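Side-chain contacts in DNA-directed RNA polymerase subunit Rpo11 (Thermoplasma acidophilum, PDB 1XPP), which probably serves as a subunit of the archaeal RNA polymerase, which transcribes DNA into RNA, and belongs to the Rpo11/RPB11 family of subunits that dimerise through a shared domain: residues V39-I42 / L43-D46; L85-L88 / Y89-G93. All coordinates share one frame; numbering follows the deposited sequence.

Contact 1. Residues V39-I42 / L43-D46; sequences VEEI and LKDD
E41 OE1 receives K44 NZ in a salt bridge of 2.9 Å, the ammonium standing on the syn side of the carboxylate and 24° out of its plane. The two side chains meet because E41 bends at its second torsion (chi2 72°), while K44 runs extended beyond CG and crosses it obliquely. Lysine suits the place by its length: its CD and CE also pass alongside E41 OE1, K44 CE at 3.4 Å, and K44 CG lies 3.6 Å from E40 O.

The backbone here changes its bonding as helix 32-42 gives way to the loop. L43 N still bonds to V39 O, four residues back, but K44 N reaches E41 O at 3.0 Å and D45 N reaches I42 O, both i to i-3. The second of these bonds closes a type I turn from I42 to D45. On another side of the helix end, V39 CG1 and L43 CD1 lie side by side at 4.1 Å, and the buried I42 packs on strands 48-54 and 64-69. D45, the last residue of the turn, ties the loop to helix 74-105: its OD1 forms a salt bridge with R80.

E41 is buried against A81, K84 and L85 of that same helix, and putting an alanine here would probably leave the K44 ammonium without its mate and open a gap beside L85. Burial should make a charged carboxylate costly, so K44 probably helps to keep E41 ionised where the helix gives way to the loop.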
# COMPACT_ATOMS: atom_id res chain seq x y z
N VAL D 39 12.99 11.57 -9.40
CA VAL D 39 13.21 11.88 -10.80
C VAL D 39 14.08 13.14 -10.94
O VAL D 39 15.03 13.14 -11.74
CB VAL D 39 11.84 11.92 -11.56
CG1 VAL D 39 11.99 12.57 -12.94
CG2 VAL D 39 11.27 10.51 -11.70
N GLU D 40 13.80 14.17 -10.14
CA GLU D 40 14.63 15.39 -10.12
C GLU D 40 16.09 15.03 -9.85
O GLU D 40 17.02 15.50 -10.53
CB GLU D 40 14.12 16.38 -9.07
CG GLU D 40 14.82 17.74 -9.10
CD GLU D 40 14.52 18.60 -7.87
OE1 GLU D 40 15.25 19.59 -7.61
OE2 GLU D 40 13.56 18.30 -7.14
N GLU D 41 16.30 14.13 -8.90
CA GLU D 41 17.65 13.69 -8.61
C GLU D 41 18.30 12.91 -9.76
O GLU D 41 19.47 13.14 -10.11
CB GLU D 41 17.68 12.90 -7.29
CG GLU D 41 19.10 12.62 -6.79
CD GLU D 41 19.82 13.86 -6.25
OE1 GLU D 41 19.22 14.95 -6.19
OE2 GLU D 41 21.01 13.74 -5.91
N ILE D 42 17.56 11.98 -10.37
CA ILE D 42 18.14 11.16 -11.44
C ILE D 42 18.51 12.07 -12.62
O ILE D 42 19.49 11.79 -13.31
CB ILE D 42 17.14 10.09 -11.93
CG1 ILE D 42 16.88 9.04 -10.85
CG2 ILE D 42 17.64 9.41 -13.20
CD1 ILE D 42 15.55 8.27 -11.01
N LEU D 43 17.72 13.10 -12.86
CA LEU D 43 18.00 14.06 -13.95
C LEU D 43 19.30 14.86 -13.78
O LEU D 43 19.75 15.48 -14.75
CB LEU D 43 16.83 15.01 -14.12
CG LEU D 43 15.58 14.49 -14.84
CD1 LEU D 43 14.39 15.42 -14.66
CD2 LEU D 43 15.86 14.26 -16.32
N LYS D 44 19.90 14.85 -12.59
CA LYS D 44 21.17 15.56 -12.33
C LYS D 44 22.36 14.73 -12.80
O LYS D 44 23.48 15.24 -12.92
CB LYS D 44 21.32 15.86 -10.85
CG LYS D 44 20.31 16.82 -10.27
CD LYS D 44 20.56 16.98 -8.80
CE LYS D 44 19.46 17.71 -8.12
NZ LYS D 44 19.72 17.74 -6.65
N ASP D 45 22.11 13.46 -13.08
CA ASP D 45 23.15 12.49 -13.45
C ASP D 45 23.55 12.66 -14.92
O ASP D 45 22.71 12.61 -15.82
CB ASP D 45 22.57 11.09 -13.22
CG ASP D 45 23.58 9.97 -13.40
OD1 ASP D 45 23.33 8.92 -12.80
OD2 ASP D 45 24.59 10.08 -14.13
N ASP D 46 24.84 12.88 -15.17
CA ASP D 46 25.29 13.11 -16.56
C ASP D 46 25.21 11.87 -17.46
O ASP D 46 25.35 11.97 -18.69
CB ASP D 46 26.69 13.72 -16.59
CG ASP D 46 27.75 12.75 -16.14
OD1 ASP D 46 28.53 12.31 -17.01
OD2 ASP D 46 27.80 12.40 -14.94

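Contact 2. Residues L85-L88 / Y89-G93; sequences LSKL and YEDLG
K87 reaches along the helix to D91, one turn further on, and its contacts can be followed outward. CB leaves the helix away from the following turn, and K87 CG is placed anti to the backbone N (chi1 177°), where it comes 3.4 Å from D91 OD2. K87 CD runs past D91 OD2 at 3.9 Å. K87 CE closes to 3.2 Å from D91 OD2, and a bend at the last torsion (chi4 48°) turns NZ inward to a salt bridge of 2.7 Å with the same oxygen. D91 OD2 accepts through its syn lone pair. This i to i+4 pair suits an outer helix face, where lysine has the length to span a turn and aspartate keeps its carboxylate close to the backbone.

Below it the regular helical bonds continue, D91 N to K87 O at 2.8 Å among them. Y89 serves another face: its CD1 lies 3.2 Å from L85 O, an oblique approach to the ring, and its OH bonds to T37 of the second subunit.

Both segments belong to the long helix 74-105. L85 packs on T37 and E41 of helix 32-42 in the same chain, whereas Y89 meets Y89 of the second subunit, their rings nearly parallel, and L92 touches Y30 of that subunit.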
# COMPACT_ATOMS: atom_id res chain seq x y z
N LEU D 85 20.10 10.68 -2.23
CA LEU D 85 18.98 11.23 -1.46
C LEU D 85 19.00 10.78 0.01
O LEU D 85 18.75 11.58 0.92
CB LEU D 85 17.64 10.87 -2.09
CG LEU D 85 17.40 11.67 -3.39
CD1 LEU D 85 16.19 11.09 -4.13
CD2 LEU D 85 17.21 13.16 -3.17
N SER D 86 19.34 9.51 0.23
CA SER D 86 19.47 8.99 1.58
C SER D 86 20.54 9.79 2.31
O SER D 86 20.35 10.21 3.47
CB SER D 86 19.90 7.52 1.46
OG SER D 86 18.81 6.78 0.88
N LYS D 87 21.66 10.02 1.63
CA LYS D 87 22.77 10.78 2.26
C LYS D 87 22.37 12.22 2.56
O LYS D 87 22.72 12.76 3.62
CB LYS D 87 23.99 10.77 1.37
CG LYS D 87 25.14 11.61 1.93
CD LYS D 87 26.38 11.53 1.09
CE LYS D 87 27.44 12.48 1.65
NZ LYS D 87 27.59 12.30 3.11
N LEU D 88 21.65 12.85 1.63
CA LEU D 88 21.20 14.24 1.83
C LEU D 88 20.40 14.40 3.13
O LEU D 88 20.69 15.30 3.93
CB LEU D 88 20.35 14.73 0.62
CG LEU D 88 21.17 15.28 -0.57
CD1 LEU D 88 20.28 15.33 -1.79
CD2 LEU D 88 21.70 16.68 -0.30
N TYR D 89 19.39 13.56 3.33
CA TYR D 89 18.53 13.61 4.52
C TYR D 89 19.27 13.15 5.77
O TYR D 89 19.12 13.74 6.86
CB TYR D 89 17.22 12.85 4.30
CG TYR D 89 16.30 13.56 3.31
CD1 TYR D 89 16.11 13.05 2.03
CD2 TYR D 89 15.61 14.72 3.68
CE1 TYR D 89 15.28 13.68 1.12
CE2 TYR D 89 14.79 15.39 2.76
CZ TYR D 89 14.63 14.87 1.51
OH TYR D 89 13.78 15.48 0.60
N GLU D 90 20.13 12.14 5.62
CA GLU D 90 20.95 11.72 6.76
C GLU D 90 21.84 12.84 7.24
O GLU D 90 21.91 13.10 8.45
CB GLU D 90 21.75 10.47 6.40
CG GLU D 90 20.92 9.19 6.32
CD GLU D 90 21.67 8.10 5.53
OE1 GLU D 90 22.80 8.34 5.03
OE2 GLU D 90 21.12 7.00 5.37
N ASP D 91 22.51 13.50 6.29
CA ASP D 91 23.46 14.58 6.60
C ASP D 91 22.69 15.75 7.19
O ASP D 91 23.15 16.41 8.14
CB ASP D 91 24.23 15.04 5.37
CG ASP D 91 25.31 14.03 4.91
OD1 ASP D 91 25.59 13.04 5.64
OD2 ASP D 91 25.91 14.29 3.86
N LEU D 92 21.50 15.99 6.66
CA LEU D 92 20.64 17.04 7.21
C LEU D 92 20.40 16.77 8.71
O LEU D 92 20.54 17.69 9.54
CB LEU D 92 19.31 17.10 6.44
CG LEU D 92 18.28 18.10 6.95
CD1 LEU D 92 18.79 19.56 6.80
CD2 LEU D 92 16.93 17.87 6.29
N GLY D 93 20.04 15.54 9.07
CA GLY D 93 19.83 15.20 10.48
C GLY D 93 21.10 15.31 11.32
O GLY D 93 21.03 15.77 12.46

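Contact 1 lies where helix 32-42 runs into the loop before strand 48-54, whereas contact 2 lies wholly within helix 74-105; their centres are about 17 Å apart. The two helices nevertheless touch where E41 CG packs on L85 CG at 3.9 Å, so E41 turns its aliphatic CG to L85 of contact 2 while its carboxylate stays with K44 in contact 1. Both contacts reach the second copy of the protein: E40 bonds to T33 there, and S86 packs on its Y89. In the polymerase the same domain probably meets an Rpb3-type partner instead. A thiocyanate ion, probably from the crystallisation liquor, lies about 4 Å from the Y89 side chain.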